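Transcarboxylase 5S subunit (Propionibacterium freudenreichii subsp. shermanii, PDB 1RQB) transfers a carboxyl group from the biotin of the 1.3S subunit to pyruvate, forming oxaloacetate at a cobalt-dependent site within the transcarboxylase complex. Local coordinates at residues A70-C75 with E81-R86; C165-P170 with R348-A353; D447-T452 with V462-R467. All blocks are in the same frame, centred on the assembly; numbering follows the deposited sequence.

Interaction 1 (A70-C75 with E81-R86)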
loop_
_atom_site.group_PDB
_atom_site.type_symbol
_atom_site.label_atom_id
_atom_site.label_comp_id
_atom_site.label_asym_id
_atom_site.label_seq_id
_atom_site.Cartn_x
_atom_site.Cartn_y
_atom_site.Cartn_z
ATOM N N ALA A 70 -2.942 14.962 18.000
ATOM C CA ALA A 70 -3.627 14.341 19.143
ATOM C C ALA A 70 -2.632 13.797 20.171
ATOM O O ALA A 70 -3.047 13.221 21.177
ATOM C CB ALA A 70 -4.522 13.199 18.643
ATOM N N THR A 71 -1.331 13.985 19.971
ATOM C CA THR A 71 -0.370 13.396 20.916
ATOM C C THR A 71 -0.397 14.078 22.286
ATOM O O THR A 71 -0.098 13.441 23.295
ATOM C CB THR A 71 1.078 13.418 20.390
ATOM O OG1 THR A 71 1.519 14.768 20.241
ATOM C CG2 THR A 71 1.174 12.681 19.060
ATOM N N TYR A 72 -0.734 15.365 22.348
ATOM C CA TYR A 72 -0.768 16.044 23.652
ATOM C C TYR A 72 -1.845 15.374 24.507
ATOM O O TYR A 72 -1.602 14.943 25.633
ATOM C CB TYR A 72 -1.083 17.529 23.446
ATOM C CG TYR A 72 -0.712 18.444 24.598
ATOM C CD1 TYR A 72 0.357 19.337 24.481
ATOM C CD2 TYR A 72 -1.467 18.466 25.775
ATOM C CE1 TYR A 72 0.660 20.241 25.501
ATOM C CE2 TYR A 72 -1.173 19.373 26.809
ATOM C CZ TYR A 72 -0.110 20.256 26.656
ATOM O OH TYR A 72 0.176 21.170 27.639
ATOM N N ASP A 73 -3.037 15.265 23.944
ATOM C CA ASP A 73 -4.167 14.622 24.628
ATOM C C ASP A 73 -3.805 13.188 25.028
ATOM O O ASP A 73 -4.053 12.773 26.159
ATOM C CB ASP A 73 -5.391 14.582 23.709
ATOM C CG ASP A 73 -6.529 13.754 24.297
ATOM O OD1 ASP A 73 -7.264 14.278 25.155
ATOM O OD2 ASP A 73 -6.675 12.569 23.920
ATOM N N SER A 74 -3.226 12.417 24.112
ATOM C CA SER A 74 -2.907 11.014 24.414
ATOM C C SER A 74 -1.921 10.896 25.578
ATOM O O SER A 74 -2.042 10.016 26.428
ATOM C CB SER A 74 -2.312 10.318 23.197
ATOM O OG SER A 74 -2.067 8.952 23.501
ATOM N N CYS A 75 -0.925 11.770 25.597
ATOM C CA CYS A 75 0.086 11.726 26.662
ATOM C C CYS A 75 -0.563 11.857 28.041
ATOM O O CYS A 75 -0.312 11.047 28.932
ATOM C CB CYS A 75 1.095 12.867 26.489
ATOM S SG CYS A 75 2.410 12.532 25.295
ATOM N N GLU A 81 1.829 10.789 30.749
ATOM C CA GLU A 81 3.110 11.376 30.331
ATOM C C GLU A 81 2.946 12.883 30.125
ATOM O O GLU A 81 1.927 13.342 29.612
ATOM C CB GLU A 81 3.545 10.723 29.015
ATOM C CG GLU A 81 4.870 11.225 28.481
ATOM C CD GLU A 81 5.270 10.527 27.196
ATOM O OE1 GLU A 81 4.634 9.504 26.849
ATOM O OE2 GLU A 81 6.226 10.992 26.539
ATOM N N ASP A 82 3.942 13.654 30.540
ATOM C CA ASP A 82 3.878 15.110 30.339
ATOM C C ASP A 82 4.349 15.385 28.908
ATOM O O ASP A 82 5.495 15.101 28.564
ATOM C CB ASP A 82 4.801 15.831 31.332
ATOM C CG ASP A 82 4.567 17.335 31.358
ATOM O OD1 ASP A 82 4.221 17.900 30.298
ATOM O OD2 ASP A 82 4.734 17.951 32.436
ATOM N N PRO A 83 3.474 15.946 28.058
ATOM C CA PRO A 83 3.837 16.235 26.660
ATOM C C PRO A 83 5.069 17.135 26.536
ATOM O O PRO A 83 5.842 17.023 25.587
ATOM C CB PRO A 83 2.592 16.930 26.101
ATOM C CG PRO A 83 1.486 16.557 27.043
ATOM C CD PRO A 83 2.153 16.500 28.391
ATOM N N TRP A 84 5.247 18.041 27.491
ATOM C CA TRP A 84 6.397 18.955 27.441
ATOM C C TRP A 84 7.695 18.188 27.709
ATOM O O TRP A 84 8.752 18.535 27.183
ATOM C CB TRP A 84 6.195 20.108 28.442
ATOM C CG TRP A 84 4.974 20.956 28.115
ATOM C CD1 TRP A 84 3.722 20.828 28.651
ATOM C CD2 TRP A 84 4.888 22.019 27.154
ATOM N NE1 TRP A 84 2.871 21.741 28.088
ATOM C CE2 TRP A 84 3.555 22.485 27.165
ATOM C CE3 TRP A 84 5.809 22.625 26.282
ATOM C CZ2 TRP A 84 3.114 23.530 26.337
ATOM C CZ3 TRP A 84 5.374 23.663 25.464
ATOM C CH2 TRP A 84 4.038 24.107 25.495
ATOM N N GLU A 85 7.633 17.138 28.520
ATOM C CA GLU A 85 8.845 16.349 28.784
ATOM C C GLU A 85 9.199 15.554 27.525
ATOM O O GLU A 85 10.371 15.340 27.219
ATOM C CB GLU A 85 8.613 15.394 29.957
ATOM C CG GLU A 85 9.810 14.520 30.300
ATOM C CD GLU A 85 10.976 15.300 30.887
ATOM O OE1 GLU A 85 11.989 14.658 31.254
ATOM O OE2 GLU A 85 10.886 16.547 30.985
ATOM N N ARG A 86 8.178 15.113 26.793
ATOM C CA ARG A 86 8.423 14.359 25.555
ATOM C C ARG A 86 9.121 15.271 24.543
ATOM O O ARG A 86 10.081 14.872 23.887
ATOM C CB ARG A 86 7.102 13.836 24.962
ATOM C CG ARG A 86 7.278 13.173 23.587
ATOM C CD ARG A 86 5.959 12.671 22.964
ATOM N NE ARG A 86 5.399 11.526 23.679
ATOM C CZ ARG A 86 4.424 10.750 23.206
ATOM N NH1 ARG A 86 3.885 10.998 22.018
ATOM N NH2 ARG A 86 4.011 9.696 23.906
#
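Y72 OH accepts a hydrogen bond from W84 NE1 at 2.8 Å. The bond is bent, 137° at the hydrogen, and the hydroxyl is tilted out of the indole plane. T452 OG1, on helix 447-455, is also bonded to this hydroxyl, so the phenol oxygen has two polar partners. The rings of Y72 and W84 form an offset edge-to-face pair, the Y72 edge toward the face of the W84 five-membered ring, planes at 90°. P83 CG sits over the centre of one Y72 face, 3.7 Å from the ring centroid, in a CH-pi contact. Y72 CG is anti to the backbone N (chi1 -161°), which carries the ring out to P83 and W84.

C75 O is satisfied by E81 N at 2.8 Å, a nearly straight bond. C75 SG lies over one face of the R86 guanidinium, 3.4 Å from R86 CZ. That guanidinium is held in turn by E81 in a side-on pair. R86 NE donates to E81 OE2 at 3.0 Å and R86 NH2 to E81 OE1. Both carboxylate oxygens are approached from above their plane. This buried salt bridge fixes the rotation of the guanidinium beneath the sulfur. D82 OD1 accepts from W84 N at 3.0 Å and caps helix 83-93, while D82 OD2 pairs with R467.

T71 packs by its CB against R86 NH1, and its OG1 is bonded to G68 O. The neighbouring A70 binds substrate. Two consecutive helices, 71-77 and 83-93, the second N-capped by D82, follow strand 63-68 of the TIM barrel beside the substrate site.

Interaction 2 (C165-P170 with R348-A353); sequences CYTISP and RVRKAA
R350 reaches from the end of helix 339-352 to T167 and I168, in the loop that follows strand 159-163 of the TIM barrel. The contact joins the barrel to the conserved carboxylase region. R350 and T167 approach from opposite directions. The arginine chain runs extended from CG to NE with CG anti to the backbone N (chi1 -177°), carrying the guanidinium across to the loop. I168 O lies at the guanidinium edge, near its plane. It takes R350 NH1 at 3.0 Å, with 161° at the hydrogen. T167 OG1 receives a weak, bent bond from R350 NH2 at 2.9 Å. T167 CG2 also lies at the guanidinium edge, 3.5 Å from R350 NH2. S169 meets the arginine by its CB; its OG is bonded to H172. R350 NE is taken by P356 O, and Q317 OE1 is a further acceptor for NH1. The head is thus held by several oxygens that fix its rotation. A leucine in place of R350 would probably leave I168 O and P356 O without these donors and break the polar link between loop and helix. S169 CB lies over one guanidinium face, 3.7 Å from R350 NH2.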
loop_
_atom_site.group_PDB
_atom_site.type_symbol
_atom_site.label_atom_id
_atom_site.label_comp_id
_atom_site.label_asym_id
_atom_site.label_seq_id
_atom_site.Cartn_x
_atom_site.Cartn_y
_atom_site.Cartn_z
ATOM N N CYS A 165 -6.123 22.604 3.829
ATOM C CA CYS A 165 -6.696 21.253 3.903
ATOM C C CYS A 165 -7.381 20.979 2.564
ATOM O O CYS A 165 -8.282 21.706 2.145
ATOM C CB CYS A 165 -7.714 21.134 5.035
ATOM S SG CYS A 165 -6.960 21.184 6.670
ATOM N N TYR A 166 -6.914 19.937 1.899
ATOM C CA TYR A 166 -7.446 19.571 0.580
ATOM C C TYR A 166 -8.741 18.776 0.737
ATOM O O TYR A 166 -8.864 17.902 1.596
ATOM C CB TYR A 166 -6.450 18.701 -0.188
ATOM C CG TYR A 166 -6.971 18.322 -1.558
ATOM C CD1 TYR A 166 -6.987 19.253 -2.593
ATOM C CD2 TYR A 166 -7.494 17.045 -1.806
ATOM C CE1 TYR A 166 -7.508 18.927 -3.849
ATOM C CE2 TYR A 166 -8.024 16.711 -3.055
ATOM C CZ TYR A 166 -8.025 17.657 -4.071
ATOM O OH TYR A 166 -8.528 17.334 -5.311
ATOM N N THR A 167 -9.714 19.101 -0.095
ATOM C CA THR A 167 -10.960 18.323 -0.086
ATOM C C THR A 167 -11.552 18.373 -1.495
ATOM O O THR A 167 -11.044 19.074 -2.369
ATOM C CB THR A 167 -12.007 18.863 0.949
ATOM O OG1 THR A 167 -13.159 18.006 0.947
ATOM C CG2 THR A 167 -12.459 20.276 0.591
ATOM N N ILE A 168 -12.580 17.568 -1.709
ATOM C CA ILE A 168 -13.293 17.582 -2.992
ATOM C C ILE A 168 -14.722 18.039 -2.693
ATOM O O ILE A 168 -15.371 17.522 -1.785
ATOM C CB ILE A 168 -13.305 16.187 -3.665
ATOM C CG1 ILE A 168 -11.877 15.805 -4.100
ATOM C CG2 ILE A 168 -14.201 16.202 -4.890
ATOM C CD1 ILE A 168 -11.759 14.393 -4.647
ATOM N N SER A 169 -15.182 19.052 -3.408
ATOM C CA SER A 169 -16.550 19.559 -3.230
ATOM C C SER A 169 -16.863 20.498 -4.393
ATOM O O SER A 169 -15.963 20.956 -5.096
ATOM C CB SER A 169 -16.705 20.338 -1.919
ATOM O OG SER A 169 -16.428 21.711 -2.126
ATOM N N PRO A 170 -18.148 20.799 -4.590
ATOM C CA PRO A 170 -18.578 21.686 -5.672
ATOM C C PRO A 170 -17.926 23.071 -5.647
ATOM O O PRO A 170 -17.859 23.740 -6.676
ATOM C CB PRO A 170 -20.093 21.770 -5.469
ATOM C CG PRO A 170 -20.433 20.430 -4.886
ATOM C CD PRO A 170 -19.307 20.226 -3.880
ATOM N N ARG A 348 -26.016 16.736 2.177
ATOM C CA ARG A 348 -26.944 17.860 2.368
ATOM C C ARG A 348 -26.516 18.717 3.561
ATOM O O ARG A 348 -26.504 19.943 3.470
ATOM C CB ARG A 348 -28.389 17.352 2.518
ATOM C CG ARG A 348 -28.948 16.783 1.202
ATOM C CD ARG A 348 -30.421 16.353 1.288
ATOM N NE ARG A 348 -30.627 15.175 2.122
ATOM C CZ ARG A 348 -30.923 13.968 1.644
ATOM N NH1 ARG A 348 -31.052 13.782 0.334
ATOM N NH2 ARG A 348 -31.089 12.945 2.473
ATOM N N VAL A 349 -26.149 18.077 4.664
ATOM C CA VAL A 349 -25.698 18.801 5.863
ATOM C C VAL A 349 -24.401 19.549 5.546
ATOM O O VAL A 349 -24.240 20.720 5.888
ATOM C CB VAL A 349 -25.412 17.827 7.027
ATOM C CG1 VAL A 349 -24.864 18.592 8.225
ATOM C CG2 VAL A 349 -26.681 17.078 7.407
ATOM N N ARG A 350 -23.470 18.859 4.893
ATOM C CA ARG A 350 -22.182 19.480 4.552
ATOM C C ARG A 350 -22.420 20.757 3.743
ATOM O O ARG A 350 -21.822 21.797 4.013
ATOM C CB ARG A 350 -21.306 18.524 3.739
ATOM C CG ARG A 350 -19.944 19.131 3.441
ATOM C CD ARG A 350 -19.042 18.230 2.620
ATOM N NE ARG A 350 -17.737 18.870 2.466
ATOM C CZ ARG A 350 -16.854 18.570 1.520
ATOM N NH1 ARG A 350 -17.125 17.632 0.625
ATOM N NH2 ARG A 350 -15.701 19.227 1.465
ATOM N N LYS A 351 -23.290 20.659 2.747
ATOM C CA LYS A 351 -23.614 21.805 1.884
ATOM C C LYS A 351 -24.184 22.947 2.728
ATOM O O LYS A 351 -23.809 24.106 2.557
ATOM C CB LYS A 351 -24.641 21.394 0.821
ATOM C CG LYS A 351 -25.155 22.541 -0.033
ATOM C CD LYS A 351 -26.171 22.036 -1.057
ATOM C CE LYS A 351 -26.781 23.181 -1.861
ATOM N NZ LYS A 351 -25.742 24.022 -2.511
ATOM N N ALA A 352 -25.090 22.614 3.638
ATOM C CA ALA A 352 -25.714 23.638 4.489
ATOM C C ALA A 352 -24.652 24.366 5.317
ATOM O O ALA A 352 -24.761 25.566 5.564
ATOM C CB ALA A 352 -26.741 22.990 5.413
ATOM N N ALA A 353 -23.616 23.638 5.727
ATOM C CA ALA A 353 -22.556 24.212 6.567
ATOM C C ALA A 353 -21.506 24.943 5.727
ATOM O O ALA A 353 -20.482 25.380 6.251
ATOM C CB ALA A 353 -21.902 23.110 7.391
#

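Interaction 3 (D447-T452 with V462-R467); sequences DEDVLT and VFFEHR
D449 OD2 is gripped by R467 NH2 at 2.8 Å and by the backbone N of N444. D449 OD1 takes R467 NH1, also at 2.8 Å and almost straight at 177°. The salt bridge is end-on, with one nitrogen to each oxygen, and both oxygens use their syn lone pairs. The carboxylate and guanidinium planes are only 6° apart, so the two groups are nearly coplanar. The R467 chain bends at chi3 (52°), which turns the head to face the aspartate with both terminal nitrogens. Both nitrogens are shared: NH1 also pairs with D82, and NH2 with G442 O.

The contact joins helices 447-455 and 460-466, two consecutive helices in the conserved carboxylase region that pack beside the TIM barrel. Its apolar side is the F464 ring. D449 OD2 lies over one face of that ring, toward its rim, 3.4 Å from F464 CE2. D449 O lies in the ring plane at its edge, 3.4 Å from F464 CZ. The carboxylate is therefore set against the aromatic face while the arginine holds its oxygens. One turn further on, T452 CG2 reaches F464 CE2 at 4.2 Å; T452 OG1 has its polar partner in Y72.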
loop_
_atom_site.group_PDB
_atom_site.type_symbol
_atom_site.label_atom_id
_atom_site.label_comp_id
_atom_site.label_asym_id
_atom_site.label_seq_id
_atom_site.Cartn_x
_atom_site.Cartn_y
_atom_site.Cartn_z
ATOM N N ASP A 447 4.250 27.642 33.274
ATOM C CA ASP A 447 3.251 28.062 32.280
ATOM C C ASP A 447 2.837 26.827 31.474
ATOM O O ASP A 447 1.708 26.734 30.995
ATOM C CB ASP A 447 3.826 29.120 31.331
ATOM C CG ASP A 447 4.104 30.452 32.028
ATOM O OD1 ASP A 447 3.560 30.694 33.126
ATOM O OD2 ASP A 447 4.858 31.265 31.464
ATOM N N GLU A 448 3.758 25.876 31.328
ATOM C CA GLU A 448 3.448 24.638 30.597
ATOM C C GLU A 448 2.263 23.924 31.250
ATOM O O GLU A 448 1.373 23.430 30.559
ATOM C CB GLU A 448 4.652 23.686 30.562
ATOM C CG GLU A 448 5.804 24.100 29.650
ATOM C CD GLU A 448 6.788 25.080 30.279
ATOM O OE1 GLU A 448 7.896 25.231 29.715
ATOM O OE2 GLU A 448 6.462 25.701 31.314
ATOM N N ASP A 449 2.249 23.870 32.583
ATOM C CA ASP A 449 1.168 23.207 33.324
ATOM C C ASP A 449 -0.123 24.025 33.222
ATOM O O ASP A 449 -1.214 23.458 33.176
ATOM C CB ASP A 449 1.567 23.013 34.794
ATOM C CG ASP A 449 2.019 21.583 35.103
ATOM O OD1 ASP A 449 2.513 20.878 34.189
ATOM O OD2 ASP A 449 1.896 21.172 36.279
ATOM N N VAL A 450 -0.018 25.353 33.204
ATOM C CA VAL A 450 -1.229 26.174 33.051
ATOM C C VAL A 450 -1.819 25.904 31.665
ATOM O O VAL A 450 -3.034 25.818 31.493
ATOM C CB VAL A 450 -0.917 27.693 33.206
ATOM C CG1 VAL A 450 -2.176 28.524 32.960
ATOM C CG2 VAL A 450 -0.373 27.972 34.616
ATOM N N LEU A 451 -0.948 25.746 30.672
ATOM C CA LEU A 451 -1.410 25.448 29.309
ATOM C C LEU A 451 -2.113 24.090 29.302
ATOM O O LEU A 451 -3.163 23.921 28.684
ATOM C CB LEU A 451 -0.227 25.444 28.332
ATOM C CG LEU A 451 0.322 26.841 28.056
ATOM C CD1 LEU A 451 1.689 26.771 27.413
ATOM C CD2 LEU A 451 -0.663 27.598 27.162
ATOM N N THR A 452 -1.548 23.114 30.008
ATOM C CA THR A 452 -2.187 21.792 30.036
ATOM C C THR A 452 -3.601 21.926 30.605
ATOM O O THR A 452 -4.546 21.318 30.104
ATOM C CB THR A 452 -1.375 20.785 30.879
ATOM O OG1 THR A 452 -0.126 20.536 30.229
ATOM C CG2 THR A 452 -2.126 19.456 31.019
ATOM N N VAL A 462 -6.608 14.946 37.023
ATOM C CA VAL A 462 -6.186 13.552 37.218
ATOM C C VAL A 462 -4.712 13.392 36.838
ATOM O O VAL A 462 -3.942 12.745 37.546
ATOM C CB VAL A 462 -7.035 12.590 36.366
ATOM C CG1 VAL A 462 -6.461 11.173 36.439
ATOM C CG2 VAL A 462 -8.468 12.589 36.868
ATOM N N PHE A 463 -4.311 13.996 35.729
ATOM C CA PHE A 463 -2.917 13.871 35.278
ATOM C C PHE A 463 -1.948 14.437 36.319
ATOM O O PHE A 463 -0.967 13.788 36.679
ATOM C CB PHE A 463 -2.711 14.588 33.940
ATOM C CG PHE A 463 -1.277 14.642 33.507
ATOM C CD1 PHE A 463 -0.540 13.468 33.355
ATOM C CD2 PHE A 463 -0.647 15.858 33.295
ATOM C CE1 PHE A 463 0.805 13.512 33.001
ATOM C CE2 PHE A 463 0.705 15.913 32.939
ATOM C CZ PHE A 463 1.429 14.740 32.794
ATOM N N PHE A 464 -2.218 15.644 36.807
ATOM C CA PHE A 464 -1.320 16.289 37.777
ATOM C C PHE A 464 -1.159 15.428 39.031
ATOM O O PHE A 464 -0.096 15.409 39.651
ATOM C CB PHE A 464 -1.863 17.665 38.186
ATOM C CG PHE A 464 -1.749 18.724 37.116
ATOM C CD1 PHE A 464 -2.449 19.920 37.239
ATOM C CD2 PHE A 464 -0.937 18.537 36.000
ATOM C CE1 PHE A 464 -2.344 20.920 36.266
ATOM C CE2 PHE A 464 -0.823 19.529 35.022
ATOM C CZ PHE A 464 -1.529 20.722 35.156
ATOM N N GLU A 465 -2.206 14.704 39.402
ATOM C CA GLU A 465 -2.149 13.892 40.625
ATOM C C GLU A 465 -1.335 12.611 40.422
ATOM O O GLU A 465 -0.738 12.106 41.372
ATOM C CB GLU A 465 -3.559 13.514 41.077
ATOM C CG GLU A 465 -3.583 12.834 42.442
ATOM C CD GLU A 465 -4.603 11.714 42.537
ATOM O OE1 GLU A 465 -5.759 11.916 42.102
ATOM O OE2 GLU A 465 -4.248 10.634 43.059
ATOM N N HIS A 466 -1.276 12.096 39.194
ATOM C CA HIS A 466 -0.598 10.815 38.942
ATOM C C HIS A 466 0.728 10.951 38.190
ATOM O O HIS A 466 1.474 9.978 38.093
ATOM C CB HIS A 466 -1.524 9.917 38.122
ATOM C CG HIS A 466 -2.687 9.381 38.895
ATOM N ND1 HIS A 466 -2.543 8.459 39.909
ATOM C CD2 HIS A 466 -4.015 9.623 38.791
ATOM C CE1 HIS A 466 -3.733 8.152 40.393
ATOM N NE2 HIS A 466 -4.642 8.844 39.732
ATOM N N ARG A 467 1.023 12.128 37.651
ATOM C CA ARG A 467 2.236 12.336 36.846
ATOM C C ARG A 467 3.503 11.798 37.514
ATOM O O ARG A 467 4.390 11.290 36.830
ATOM C CB ARG A 467 2.424 13.825 36.518
ATOM C CG ARG A 467 3.805 14.155 35.920
ATOM C CD ARG A 467 3.866 15.592 35.412
ATOM N NE ARG A 467 3.447 16.561 36.421
ATOM C CZ ARG A 467 3.121 17.819 36.146
ATOM N NH1 ARG A 467 3.177 18.253 34.889
ATOM N NH2 ARG A 467 2.720 18.635 37.119
#

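Overall arrangement
Interactions 1 and 3 are buried neighbours, with centres about 10 Å apart, and they touch directly through a shared arginine and a shared hydroxyl. Together they join helices 71-77 and 83-93 of the barrel to helices 447-455 and 460-466. Interaction 2 lies on the opposite side of the chain's centre, about 32 Å from the first and 38 Å from the third, centre to centre. It is only partly buried and also joins barrel to carboxylase region, through one arginine and neutral oxygens. Interaction 1 mixes aromatic packing with an ion pair inside one segment; in interaction 3 the ion pair itself crosses between the two segments.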